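Side-chain contacts in protein yhhW (Escherichia coli, PDB 1TQ5), which cleaves quercetin with dioxygen in vitro as a metal-dependent 2,3-dioxygenase of the pirin family, although its physiological role is unknown: residues A[73-78]-A[128-133]; A[139-144]-A[173-178]; A[143-148]-A[154-159]; A[148-153]-A[159-164]. All coordinates share one frame; numbering follows the deposited sequence.

Interaction 1: A[73-78]-A[128-133]; sequences VEHQDS and PRYEQR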
loop_
_atom_site.group_PDB
_atom_site.type_symbol
_atom_site.label_atom_id
_atom_site.label_comp_id
_atom_site.label_asym_id
_atom_site.label_seq_id
_atom_site.Cartn_x
_atom_site.Cartn_y
_atom_site.Cartn_z
ATOM N N VAL A 73 3.572 8.727 -12.522
ATOM C CA VAL A 73 4.061 9.582 -11.454
ATOM C C VAL A 73 5.560 9.776 -11.638
ATOM O O VAL A 73 6.277 8.845 -12.006
ATOM C CB VAL A 73 3.799 8.982 -10.057
ATOM C CG1 VAL A 73 4.564 7.681 -9.886
ATOM C CG2 VAL A 73 4.202 9.991 -8.984
ATOM N N GLU A 74 6.022 10.998 -11.402
ATOM C CA GLU A 74 7.434 11.331 -11.524
ATOM C C GLU A 74 8.026 11.555 -10.130
ATOM O O GLU A 74 7.546 12.397 -9.367
ATOM C CB GLU A 74 7.604 12.597 -12.359
ATOM C CG GLU A 74 9.040 13.099 -12.442
ATOM C CD GLU A 74 9.754 12.642 -13.697
ATOM O OE1 GLU A 74 9.266 12.960 -14.805
ATOM O OE2 GLU A 74 10.804 11.974 -13.577
ATOM N N HIS A 75 9.069 10.800 -9.807
ATOM C CA HIS A 75 9.719 10.917 -8.512
ATOM C C HIS A 75 11.048 11.670 -8.581
ATOM O O HIS A 75 11.811 11.522 -9.537
ATOM C CB HIS A 75 9.940 9.520 -7.923
ATOM C CG HIS A 75 10.866 9.491 -6.748
ATOM N ND1 HIS A 75 12.238 9.521 -6.881
ATOM C CD2 HIS A 75 10.618 9.431 -5.418
ATOM C CE1 HIS A 75 12.795 9.478 -5.683
ATOM N NE2 HIS A 75 11.834 9.423 -4.779
ATOM N N GLN A 76 11.305 12.477 -7.554
ATOM C CA GLN A 76 12.538 13.249 -7.433
ATOM C C GLN A 76 12.902 13.288 -5.949
ATOM O O GLN A 76 12.043 13.548 -5.103
ATOM C CB GLN A 76 12.334 14.670 -7.963
ATOM C CG GLN A 76 12.148 14.742 -9.474
ATOM C CD GLN A 76 11.718 16.116 -9.950
ATOM O OE1 GLN A 76 12.405 17.113 -9.721
ATOM N NE2 GLN A 76 10.576 16.174 -10.621
ATOM N N ASP A 77 14.163 13.028 -5.619
ATOM C CA ASP A 77 14.553 13.037 -4.214
ATOM C C ASP A 77 15.868 13.744 -3.926
ATOM O O ASP A 77 16.682 13.951 -4.827
ATOM C CB ASP A 77 14.613 11.604 -3.677
ATOM C CG ASP A 77 15.704 10.774 -4.334
ATOM O OD1 ASP A 77 15.653 9.531 -4.217
ATOM O OD2 ASP A 77 16.614 11.360 -4.957
ATOM N N SER A 78 16.051 14.120 -2.661
ATOM C CA SER A 78 17.260 14.789 -2.198
ATOM C C SER A 78 18.414 13.835 -2.464
ATOM O O SER A 78 18.988 13.245 -1.550
ATOM C CB SER A 78 17.151 15.087 -0.701
ATOM O OG SER A 78 18.311 15.745 -0.222
ATOM N N PRO A 128 19.469 6.069 3.630
ATOM C CA PRO A 128 18.498 6.387 2.578
ATOM C C PRO A 128 18.710 5.573 1.306
ATOM O O PRO A 128 19.832 5.447 0.823
ATOM C CB PRO A 128 18.723 7.876 2.348
ATOM C CG PRO A 128 19.113 8.364 3.711
ATOM C CD PRO A 128 20.086 7.301 4.159
ATOM N N ARG A 129 17.625 5.029 0.762
ATOM C CA ARG A 129 17.708 4.233 -0.457
ATOM C C ARG A 129 16.437 4.358 -1.282
ATOM O O ARG A 129 15.353 4.595 -0.747
ATOM C CB ARG A 129 17.945 2.766 -0.112
ATOM C CG ARG A 129 16.847 2.169 0.739
ATOM C CD ARG A 129 16.128 1.040 0.025
ATOM N NE ARG A 129 14.938 0.640 0.767
ATOM C CZ ARG A 129 14.203 -0.432 0.496
ATOM N NH1 ARG A 129 14.531 -1.233 -0.511
ATOM N NH2 ARG A 129 13.139 -0.701 1.240
ATOM N N TYR A 130 16.580 4.203 -2.594
ATOM C CA TYR A 130 15.445 4.286 -3.494
ATOM C C TYR A 130 15.489 3.177 -4.525
ATOM O O TYR A 130 16.462 3.046 -5.271
ATOM C CB TYR A 130 15.411 5.625 -4.227
ATOM C CG TYR A 130 14.299 5.682 -5.248
ATOM C CD1 TYR A 130 12.966 5.757 -4.844
ATOM C CD2 TYR A 130 14.571 5.588 -6.614
ATOM C CE1 TYR A 130 11.930 5.732 -5.769
ATOM C CE2 TYR A 130 13.543 5.560 -7.550
ATOM C CZ TYR A 130 12.223 5.630 -7.118
ATOM O OH TYR A 130 11.194 5.582 -8.029
ATOM N N GLU A 131 14.427 2.385 -4.572
ATOM C CA GLU A 131 14.350 1.296 -5.525
ATOM C C GLU A 131 13.022 1.287 -6.264
ATOM O O GLU A 131 11.991 1.734 -5.751
ATOM C CB GLU A 131 14.565 -0.046 -4.820
ATOM C CG GLU A 131 15.971 -0.228 -4.287
ATOM C CD GLU A 131 16.227 -1.641 -3.813
ATOM O OE1 GLU A 131 16.201 -2.564 -4.656
ATOM O OE2 GLU A 131 16.446 -1.827 -2.599
ATOM N N GLN A 132 13.063 0.782 -7.487
ATOM C CA GLN A 132 11.877 0.704 -8.320
ATOM C C GLN A 132 11.998 -0.603 -9.073
ATOM O O GLN A 132 13.104 -1.006 -9.433
ATOM C CB GLN A 132 11.852 1.886 -9.292
ATOM C CG GLN A 132 10.515 2.156 -9.963
ATOM C CD GLN A 132 10.204 1.202 -11.103
ATOM O OE1 GLN A 132 11.013 1.017 -12.015
ATOM N NE2 GLN A 132 9.018 0.600 -11.064
ATOM N N ARG A 133 10.874 -1.273 -9.302
ATOM C CA ARG A 133 10.905 -2.538 -10.024
ATOM C C ARG A 133 9.686 -2.761 -10.899
ATOM O O ARG A 133 8.566 -2.370 -10.552
ATOM C CB ARG A 133 11.038 -3.713 -9.046
ATOM C CG ARG A 133 11.034 -5.090 -9.721
ATOM C CD ARG A 133 11.789 -6.109 -8.890
ATOM N NE ARG A 133 12.049 -7.351 -9.617
ATOM C CZ ARG A 133 12.911 -8.282 -9.212
ATOM N NH1 ARG A 133 13.598 -8.108 -8.091
ATOM N NH2 ARG A 133 13.081 -9.393 -9.914
#
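The phenol ring of Y130 overlaps the imidazole of H75 in an offset stack, the centroids 4.1 Å apart and the planes only 7° from parallel. The two side chains come from facing strands and slide past each other in opposite directions. Y130 CE1 therefore lies over the centre of the imidazole, while H75 CE1 sits toward the rim of the phenol, 3.8 Å from Y130 CD1. At the far end Y130 OH reaches back over the root of the histidine, 4.1 Å from H75 CB. In both residues CG stands anti to the backbone N (chi1 167° in H75, 175° in Y130), which lays each ring across the gap. D77 approaches differently: its OD1 lies at the edge of the imidazole, in its plane, and also touches Y130 CB at 3.9 Å. Neither H75 ND1 nor H75 NE2 has a hydrogen-bond partner in the model, so across this contact the ring is held by the stack on one face and by D77 OD1 at its edge, whereas Y130 OH is fixed by a hydrogen bond to Q91. H75 also packs against E103, a metal ligand by similarity, and is probably a second-shell residue of that site. The contact spans the N-terminal cupin sandwich. H75 and D77 lie on strand 72-77, between strands 99-104 and 82-86 of a four-stranded antiparallel sheet, and Y130 lies on strand 129-133, the edge strand of the seven-stranded sheet, next to strand 90-94.

Interaction 2: A[139-144]-A[173-178]; sequences QGKQLV and SVHQIA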
loop_
_atom_site.group_PDB
_atom_site.type_symbol
_atom_site.label_atom_id
_atom_site.label_comp_id
_atom_site.label_asym_id
_atom_site.label_seq_id
_atom_site.Cartn_x
_atom_site.Cartn_y
_atom_site.Cartn_z
ATOM N N GLN A 139 -1.592 -13.606 -13.508
ATOM C CA GLN A 139 -2.632 -13.967 -12.560
ATOM C C GLN A 139 -2.193 -14.942 -11.486
ATOM O O GLN A 139 -2.276 -16.157 -11.668
ATOM N N GLY A 140 -1.732 -14.406 -10.359
ATOM C CA GLY A 140 -1.287 -15.248 -9.266
ATOM C C GLY A 140 -0.847 -14.453 -8.050
ATOM O O GLY A 140 -1.038 -13.237 -7.986
ATOM N N LYS A 141 -0.254 -15.152 -7.086
ATOM C CA LYS A 141 0.229 -14.545 -5.851
ATOM C C LYS A 141 1.670 -14.074 -6.050
ATOM O O LYS A 141 2.613 -14.865 -5.974
ATOM C CB LYS A 141 0.158 -15.576 -4.722
ATOM C CG LYS A 141 0.503 -15.056 -3.342
ATOM C CD LYS A 141 0.353 -16.176 -2.321
ATOM C CE LYS A 141 0.590 -15.686 -0.904
ATOM N NZ LYS A 141 0.356 -16.765 0.103
ATOM N N GLN A 142 1.828 -12.780 -6.303
ATOM C CA GLN A 142 3.139 -12.188 -6.545
ATOM C C GLN A 142 3.700 -11.450 -5.333
ATOM O O GLN A 142 3.016 -10.630 -4.724
ATOM C CB GLN A 142 3.047 -11.233 -7.735
ATOM C CG GLN A 142 4.351 -10.570 -8.111
ATOM C CD GLN A 142 4.196 -9.642 -9.299
ATOM O OE1 GLN A 142 3.556 -8.592 -9.204
ATOM N NE2 GLN A 142 4.775 -10.028 -10.430
ATOM N N LEU A 143 4.953 -11.740 -4.997
ATOM C CA LEU A 143 5.622 -11.112 -3.861
ATOM C C LEU A 143 6.209 -9.759 -4.268
ATOM O O LEU A 143 7.053 -9.684 -5.161
ATOM C CB LEU A 143 6.730 -12.033 -3.352
ATOM C CG LEU A 143 7.471 -11.637 -2.077
ATOM C CD1 LEU A 143 6.493 -11.558 -0.908
ATOM C CD2 LEU A 143 8.558 -12.664 -1.798
ATOM N N VAL A 144 5.765 -8.695 -3.605
ATOM C CA VAL A 144 6.230 -7.345 -3.918
ATOM C C VAL A 144 7.299 -6.837 -2.957
ATOM O O VAL A 144 8.297 -6.249 -3.384
ATOM C CB VAL A 144 5.047 -6.353 -3.927
ATOM C CG1 VAL A 144 5.542 -4.945 -4.222
ATOM C CG2 VAL A 144 4.026 -6.781 -4.977
ATOM N N SER A 173 -8.062 -19.105 -3.042
ATOM C CA SER A 173 -6.763 -19.494 -2.514
ATOM C C SER A 173 -6.722 -19.359 -1.001
ATOM O O SER A 173 -7.715 -18.992 -0.375
ATOM C CB SER A 173 -5.651 -18.656 -3.144
ATOM O OG SER A 173 -5.390 -19.081 -4.469
ATOM N N VAL A 174 -5.565 -19.665 -0.427
ATOM C CA VAL A 174 -5.371 -19.601 1.018
ATOM C C VAL A 174 -3.938 -19.199 1.351
ATOM O O VAL A 174 -3.001 -19.591 0.657
ATOM C CB VAL A 174 -5.642 -20.978 1.681
ATOM C CG1 VAL A 174 -5.421 -20.888 3.185
ATOM C CG2 VAL A 174 -7.057 -21.443 1.377
ATOM N N HIS A 175 -3.781 -18.414 2.412
ATOM C CA HIS A 175 -2.466 -17.974 2.874
ATOM C C HIS A 175 -2.364 -18.367 4.349
ATOM O O HIS A 175 -3.191 -17.956 5.162
ATOM C CB HIS A 175 -2.321 -16.456 2.731
ATOM C CG HIS A 175 -0.953 -15.946 3.066
ATOM N ND1 HIS A 175 -0.707 -14.627 3.381
ATOM C CD2 HIS A 175 0.245 -16.575 3.125
ATOM C CE1 HIS A 175 0.581 -14.464 3.621
ATOM N NE2 HIS A 175 1.182 -15.631 3.472
ATOM N N GLN A 176 -1.351 -19.162 4.685
ATOM C CA GLN A 176 -1.151 -19.638 6.053
ATOM C C GLN A 176 -1.143 -18.555 7.131
ATOM O O GLN A 176 -2.201 -18.045 7.501
ATOM C CB GLN A 176 0.138 -20.463 6.136
ATOM C CG GLN A 176 0.129 -21.715 5.263
ATOM C CD GLN A 176 -0.915 -22.735 5.695
ATOM O OE1 GLN A 176 -2.098 -22.417 5.824
ATOM N NE2 GLN A 176 -0.478 -23.971 5.912
ATOM N N ILE A 177 0.044 -18.219 7.636
ATOM C CA ILE A 177 0.221 -17.211 8.690
ATOM C C ILE A 177 0.221 -17.877 10.060
ATOM O O ILE A 177 -0.731 -18.564 10.426
ATOM C CB ILE A 177 -0.898 -16.146 8.669
ATOM C CG1 ILE A 177 -0.943 -15.471 7.300
ATOM C CG2 ILE A 177 -0.651 -15.102 9.753
ATOM C CD1 ILE A 177 -2.243 -14.784 7.032
ATOM N N ALA A 178 1.286 -17.664 10.823
ATOM C CA ALA A 178 1.398 -18.266 12.147
ATOM C C ALA A 178 1.540 -17.235 13.259
ATOM O O ALA A 178 1.397 -16.030 13.033
ATOM C CB ALA A 178 2.585 -19.224 12.176
#
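K141 is stretched to its full length, every torsion near 180° from chi1 (-174°) to chi4 (176°), and this straight rod carries its ammonium group over one face of the H175 ring. H175 likewise has CG opposite the backbone N (chi1 -175°), which extends the imidazole toward the lysine. The pair bridges the two sheets of the C-terminal cupin fold: K141 begins strand 141-146 of the seven-stranded mixed sheet, and H175 ends strand 172-175 at the border of the four-stranded one. The two side chains cross at about a right angle, the lysine arriving end-on at the flat side of the histidine. NZ settles above the CG-CD2 side of the ring, 3.3 Å from H175 CG, while the carbon before it makes a CH-pi contact, with K141 CE 4.3 Å from the centroid of the H175 ring. An ammonium group so near the imidazole would probably disfavour a second positive charge on the ring. On the opposite face CG1 of I177 lies over the ring centre, so the imidazole lies between a lysine and an isoleucine. Y163 of strand 161-167 touches both partners, as cation-pi partner of K141 and edge-to-face neighbour of H175. L225 and D227 of strand 221-228 also pack on the histidine. V174 turns its side chain away and meets the lysine merely at long range through its carbonyl, V174 O being 4.4 Å from K141 NZ. The shortest approach of all, K141 NZ to H175 CD2 at 3.0 Å, is unusually close and its exact length doubtful.

Interaction 3: A[143-148]-A[154-159]; sequences LVLSPD and LKVHQD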
loop_
_atom_site.group_PDB
_atom_site.type_symbol
_atom_site.label_atom_id
_atom_site.label_comp_id
_atom_site.label_asym_id
_atom_site.label_seq_id
_atom_site.Cartn_x
_atom_site.Cartn_y
_atom_site.Cartn_z
ATOM N N LEU A 143 4.953 -11.740 -4.997
ATOM C CA LEU A 143 5.622 -11.112 -3.861
ATOM C C LEU A 143 6.209 -9.759 -4.268
ATOM O O LEU A 143 7.053 -9.684 -5.161
ATOM C CB LEU A 143 6.730 -12.033 -3.352
ATOM C CG LEU A 143 7.471 -11.637 -2.077
ATOM C CD1 LEU A 143 6.493 -11.558 -0.908
ATOM C CD2 LEU A 143 8.558 -12.664 -1.798
ATOM N N VAL A 144 5.765 -8.695 -3.605
ATOM C CA VAL A 144 6.230 -7.345 -3.918
ATOM C C VAL A 144 7.299 -6.837 -2.957
ATOM O O VAL A 144 8.297 -6.249 -3.384
ATOM C CB VAL A 144 5.047 -6.353 -3.927
ATOM C CG1 VAL A 144 5.542 -4.945 -4.222
ATOM C CG2 VAL A 144 4.026 -6.781 -4.977
ATOM N N LEU A 145 7.080 -7.045 -1.663
ATOM C CA LEU A 145 8.038 -6.624 -0.645
ATOM C C LEU A 145 8.376 -7.811 0.247
ATOM O O LEU A 145 7.536 -8.673 0.488
ATOM C CB LEU A 145 7.464 -5.501 0.223
ATOM C CG LEU A 145 7.063 -4.179 -0.433
ATOM C CD1 LEU A 145 6.521 -3.237 0.637
ATOM C CD2 LEU A 145 8.263 -3.557 -1.136
ATOM N N SER A 146 9.615 -7.846 0.723
ATOM C CA SER A 146 10.094 -8.907 1.603
ATOM C C SER A 146 11.272 -8.382 2.410
ATOM O O SER A 146 11.973 -7.463 1.977
ATOM C CB SER A 146 10.547 -10.123 0.795
ATOM O OG SER A 146 9.434 -10.806 0.250
ATOM N N PRO A 147 11.505 -8.959 3.597
ATOM C CA PRO A 147 12.617 -8.526 4.448
ATOM C C PRO A 147 13.972 -8.835 3.804
ATOM O O PRO A 147 14.945 -8.112 4.002
ATOM C CB PRO A 147 12.406 -9.333 5.732
ATOM C CG PRO A 147 10.931 -9.640 5.725
ATOM C CD PRO A 147 10.683 -9.971 4.281
ATOM N N ASP A 148 14.024 -9.915 3.029
ATOM C CA ASP A 148 15.263 -10.331 2.374
ATOM C C ASP A 148 15.245 -10.156 0.858
ATOM O O ASP A 148 16.197 -10.536 0.176
ATOM C CB ASP A 148 15.554 -11.794 2.705
ATOM C CG ASP A 148 14.346 -12.685 2.502
ATOM O OD1 ASP A 148 13.661 -12.539 1.467
ATOM O OD2 ASP A 148 14.082 -13.538 3.377
ATOM N N LEU A 154 10.995 -6.601 -3.761
ATOM C CA LEU A 154 11.806 -5.460 -3.354
ATOM C C LEU A 154 12.041 -5.567 -1.850
ATOM O O LEU A 154 11.166 -6.017 -1.106
ATOM C CB LEU A 154 11.081 -4.145 -3.668
ATOM C CG LEU A 154 11.003 -3.682 -5.126
ATOM C CD1 LEU A 154 10.063 -2.488 -5.238
ATOM C CD2 LEU A 154 12.398 -3.308 -5.620
ATOM N N LYS A 155 13.220 -5.157 -1.394
ATOM C CA LYS A 155 13.518 -5.231 0.030
ATOM C C LYS A 155 12.789 -4.169 0.835
ATOM O O LYS A 155 12.609 -3.038 0.388
ATOM C CB LYS A 155 15.024 -5.100 0.286
ATOM C CG LYS A 155 15.370 -5.090 1.773
ATOM C CD LYS A 155 16.837 -5.386 2.035
ATOM C CE LYS A 155 17.162 -6.846 1.759
ATOM N NZ LYS A 155 18.602 -7.158 2.015
ATOM N N VAL A 156 12.357 -4.553 2.028
ATOM C CA VAL A 156 11.678 -3.639 2.929
ATOM C C VAL A 156 12.349 -3.862 4.277
ATOM O O VAL A 156 12.586 -5.001 4.672
ATOM C CB VAL A 156 10.144 -3.933 3.002
ATOM C CG1 VAL A 156 9.886 -5.295 3.619
ATOM C CG2 VAL A 156 9.442 -2.835 3.788
ATOM N N HIS A 157 12.687 -2.774 4.962
ATOM C CA HIS A 157 13.351 -2.853 6.261
ATOM C C HIS A 157 12.356 -3.067 7.395
ATOM O O HIS A 157 12.253 -2.256 8.316
ATOM C CB HIS A 157 14.157 -1.577 6.508
ATOM C CG HIS A 157 15.273 -1.377 5.532
ATOM N ND1 HIS A 157 16.375 -2.204 5.482
ATOM C CD2 HIS A 157 15.452 -0.452 4.560
ATOM C CE1 HIS A 157 17.184 -1.797 4.520
ATOM N NE2 HIS A 157 16.648 -0.737 3.945
ATOM N N GLN A 158 11.628 -4.173 7.321
ATOM C CA GLN A 158 10.634 -4.507 8.326
ATOM C C GLN A 158 10.272 -5.973 8.141
ATOM O O GLN A 158 10.279 -6.481 7.019
ATOM C CB GLN A 158 9.404 -3.603 8.149
ATOM C CG GLN A 158 8.247 -3.839 9.112
ATOM C CD GLN A 158 8.688 -3.965 10.558
ATOM O OE1 GLN A 158 9.084 -5.041 11.003
ATOM N NE2 GLN A 158 8.628 -2.863 11.295
ATOM N N ASP A 159 9.988 -6.656 9.242
ATOM C CA ASP A 159 9.623 -8.067 9.189
ATOM C C ASP A 159 8.222 -8.193 8.598
ATOM O O ASP A 159 7.277 -8.562 9.295
ATOM C CB ASP A 159 9.641 -8.671 10.598
ATOM C CG ASP A 159 9.330 -10.157 10.602
ATOM O OD1 ASP A 159 8.896 -10.675 11.655
ATOM O OD2 ASP A 159 9.531 -10.812 9.556
HETATM O O HOH W 1 14.503 -6.495 5.987
#
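L145 packs on L154 and V156 atom by atom: CB lies 4.2 Å from V156 CB; CG swings to the side of the backbone N (chi1 -61°); from there CD2 reaches back to L154 CB at 3.8 Å and comes equally near L154 O. CA joins in as well, with a CA-H...O contact from L145 CA to L154 O of 3.2 Å. The backbones run parallel: L154 N donates to V144 O at 2.7 Å, L154 O accepts from S146 N, and V156 N returns to S146 O. V144 and L145 both face L162 on the other flank, a classic beta bulge in strand 141-146; on its other side the short strand 154-155 forms the edge of the mixed sheet of the C-terminal cupin. On the sheet face shared with S146, K155 bends at chi3 (-71°) and brings its CE to 3.4 Å from P147 O. V156 CG1 presses on S146 O. Further along, P147 CG packs against Q158 O at 3.5 Å. One water donates to both P147 O and V156 O, bridging the two backbones where the strands part.

Interaction 4: A[148-153]-A[159-164]; sequences DARDGS and DMELYR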
loop_
_atom_site.group_PDB
_atom_site.type_symbol
_atom_site.label_atom_id
_atom_site.label_comp_id
_atom_site.label_asym_id
_atom_site.label_seq_id
_atom_site.Cartn_x
_atom_site.Cartn_y
_atom_site.Cartn_z
ATOM N N ASP A 148 14.024 -9.915 3.029
ATOM C CA ASP A 148 15.263 -10.331 2.374
ATOM C C ASP A 148 15.245 -10.156 0.858
ATOM O O ASP A 148 16.197 -10.536 0.176
ATOM C CB ASP A 148 15.554 -11.794 2.705
ATOM C CG ASP A 148 14.346 -12.685 2.502
ATOM O OD1 ASP A 148 13.661 -12.539 1.467
ATOM O OD2 ASP A 148 14.082 -13.538 3.377
ATOM N N ALA A 149 14.161 -9.591 0.339
ATOM C CA ALA A 149 14.014 -9.362 -1.093
ATOM C C ALA A 149 14.075 -10.661 -1.889
ATOM O O ALA A 149 14.613 -10.698 -2.995
ATOM C CB ALA A 149 15.092 -8.396 -1.580
ATOM N N ARG A 150 13.511 -11.725 -1.327
ATOM C CA ARG A 150 13.509 -13.024 -1.987
ATOM C C ARG A 150 12.523 -13.066 -3.144
ATOM O O ARG A 150 11.634 -12.223 -3.253
ATOM C CB ARG A 150 13.143 -14.126 -0.989
ATOM C CG ARG A 150 11.682 -14.103 -0.545
ATOM C CD ARG A 150 11.445 -15.033 0.642
ATOM N NE ARG A 150 10.073 -14.968 1.144
ATOM C CZ ARG A 150 9.022 -15.508 0.534
ATOM N NH1 ARG A 150 9.179 -16.162 -0.610
ATOM N NH2 ARG A 150 7.810 -15.396 1.062
ATOM N N ASP A 151 12.694 -14.073 -3.996
ATOM C CA ASP A 151 11.830 -14.307 -5.148
ATOM C C ASP A 151 11.506 -13.093 -6.003
ATOM O O ASP A 151 10.367 -12.922 -6.437
ATOM C CB ASP A 151 10.528 -14.962 -4.687
ATOM C CG ASP A 151 10.754 -16.321 -4.054
ATOM O OD1 ASP A 151 11.157 -17.261 -4.774
ATOM O OD2 ASP A 151 10.537 -16.449 -2.831
ATOM N N GLY A 152 12.500 -12.252 -6.249
ATOM C CA GLY A 152 12.280 -11.088 -7.088
ATOM C C GLY A 152 11.494 -9.939 -6.485
ATOM O O GLY A 152 11.056 -9.041 -7.208
ATOM N N SER A 153 11.316 -9.950 -5.170
ATOM C CA SER A 153 10.586 -8.882 -4.501
ATOM C C SER A 153 11.549 -7.752 -4.128
ATOM O O SER A 153 12.771 -7.922 -4.176
ATOM C CB SER A 153 9.915 -9.420 -3.234
ATOM O OG SER A 153 10.884 -9.839 -2.284
ATOM N N ASP A 159 9.988 -6.656 9.242
ATOM C CA ASP A 159 9.623 -8.067 9.189
ATOM C C ASP A 159 8.222 -8.193 8.598
ATOM O O ASP A 159 7.277 -8.562 9.295
ATOM C CB ASP A 159 9.641 -8.671 10.598
ATOM C CG ASP A 159 9.330 -10.157 10.602
ATOM O OD1 ASP A 159 8.896 -10.675 11.655
ATOM O OD2 ASP A 159 9.531 -10.812 9.556
HETATM N N MSE A 160 8.084 -7.879 7.316
HETATM C CA MSE A 160 6.778 -7.960 6.674
HETATM C C MSE A 160 6.864 -8.337 5.203
HETATM O O MSE A 160 7.856 -8.063 4.534
HETATM C CB MSE A 160 6.041 -6.618 6.808
HETATM C CG MSE A 160 6.554 -5.501 5.896
HETATM SE SE MSE A 160 5.934 -5.600 4.186
HETATM C CE MSE A 160 4.306 -4.844 4.405
ATOM N N GLU A 161 5.808 -8.975 4.712
ATOM C CA GLU A 161 5.723 -9.363 3.313
ATOM C C GLU A 161 4.468 -8.741 2.712
ATOM O O GLU A 161 3.438 -8.636 3.378
ATOM C CB GLU A 161 5.632 -10.880 3.176
ATOM C CG GLU A 161 6.815 -11.640 3.726
ATOM C CD GLU A 161 6.709 -13.120 3.435
ATOM O OE1 GLU A 161 5.628 -13.694 3.692
ATOM O OE2 GLU A 161 7.701 -13.710 2.955
ATOM N N LEU A 162 4.563 -8.331 1.453
ATOM C CA LEU A 162 3.441 -7.739 0.738
ATOM C C LEU A 162 3.268 -8.494 -0.573
ATOM O O LEU A 162 4.224 -8.684 -1.323
ATOM C CB LEU A 162 3.696 -6.256 0.437
ATOM C CG LEU A 162 2.664 -5.549 -0.460
ATOM C CD1 LEU A 162 1.282 -5.568 0.199
ATOM C CD2 LEU A 162 3.111 -4.110 -0.725
ATOM N N TYR A 163 2.045 -8.931 -0.833
ATOM C CA TYR A 163 1.731 -9.659 -2.051
ATOM C C TYR A 163 0.672 -8.916 -2.849
ATOM O O TYR A 163 -0.206 -8.267 -2.276
ATOM C CB TYR A 163 1.164 -11.039 -1.722
ATOM C CG TYR A 163 2.077 -11.956 -0.951
ATOM C CD1 TYR A 163 2.829 -12.929 -1.605
ATOM C CD2 TYR A 163 2.173 -11.869 0.437
ATOM C CE1 TYR A 163 3.650 -13.798 -0.896
ATOM C CE2 TYR A 163 2.991 -12.729 1.156
ATOM C CZ TYR A 163 3.726 -13.693 0.483
ATOM O OH TYR A 163 4.543 -14.548 1.191
ATOM N N ARG A 164 0.777 -8.994 -4.170
ATOM C CA ARG A 164 -0.232 -8.424 -5.049
ATOM C C ARG A 164 -0.893 -9.700 -5.563
ATOM O O ARG A 164 -0.249 -10.522 -6.211
ATOM C CB ARG A 164 0.382 -7.644 -6.210
ATOM C CG ARG A 164 -0.669 -7.206 -7.219
ATOM C CD ARG A 164 -0.131 -6.221 -8.244
ATOM N NE ARG A 164 1.008 -6.733 -9.001
ATOM C CZ ARG A 164 1.588 -6.072 -9.999
ATOM N NH1 ARG A 164 2.622 -6.602 -10.636
ATOM N NH2 ARG A 164 1.129 -4.879 -10.363
#
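A salt-bridge network of R150, D151 and E161 joins the turn between two strands of the C-terminal cupin to the strand beyond. R150 reaches across to E161, the two side chains meeting at about a right angle with guanidinium and carboxylate planes 47° apart. R150 NH2 gives the main bond, fairly straight (159°) and 2.5 Å from E161 OE2, shorter than usual, so the exact length is doubtful. It leaves in the guanidinium plane and strikes the oxygen on its syn side, somewhat out of the carboxylate plane. R150 NE adds a weak second bond to the same oxygen, 3.2 Å from E161 OE2, so both are gathered on one carboxylate atom. The other oxygen is engaged by a neighbour on its own strand: Y163 OH donates to E161 OE1 at 2.9 Å, coming from above the carboxylate plane. These bonds together limit how the carboxylate can turn. R150 NH1 pairs with D151 OD2 at 2.6 Å, a salt bridge whose hydrogen bond is weak in angle; the two acids hold the guanidinium at two of its edges and limit its rotation. R150 has chi1 71°, CG lying between the backbone N and carbonyl carbon, with an extended chain to NE that projects the charge from the turn. Its carbonyl is gripped twice, by S153 N and by S153 OG, the latter 2.7 Å from R150 O, which helps to close the turn. The segment 148-153 follows strand 141-146 and leads into strand 154-155; R150 packs on L143 and reaches E161 on strand 161-167, which lies between strands 141-146 and 221-228.

Overall arrangement
Interaction 1 spans the two sheets of the N-terminal cupin near its metal site, while interactions 2, 3 and 4 belong to the C-terminal one. Interaction 3 is the most buried and relies on parallel backbone bonds and aliphatic packing; interactions 1 and 2, only partly buried, use ring faces between opposed sheets, with a ring-on-ring stack in one and a lysine over imidazole in the other. Interaction 4, also partly buried but reached by an arginine from an exposed turn, is a salt bridge. Interactions 2 and 3 share strand 141-146, and interactions 3 and 4 overlap around the 148-153 turn, their centres about 4 Å apart. R129 to K155 O and R133 against L154 join interaction 1 to interaction 3 across the domains.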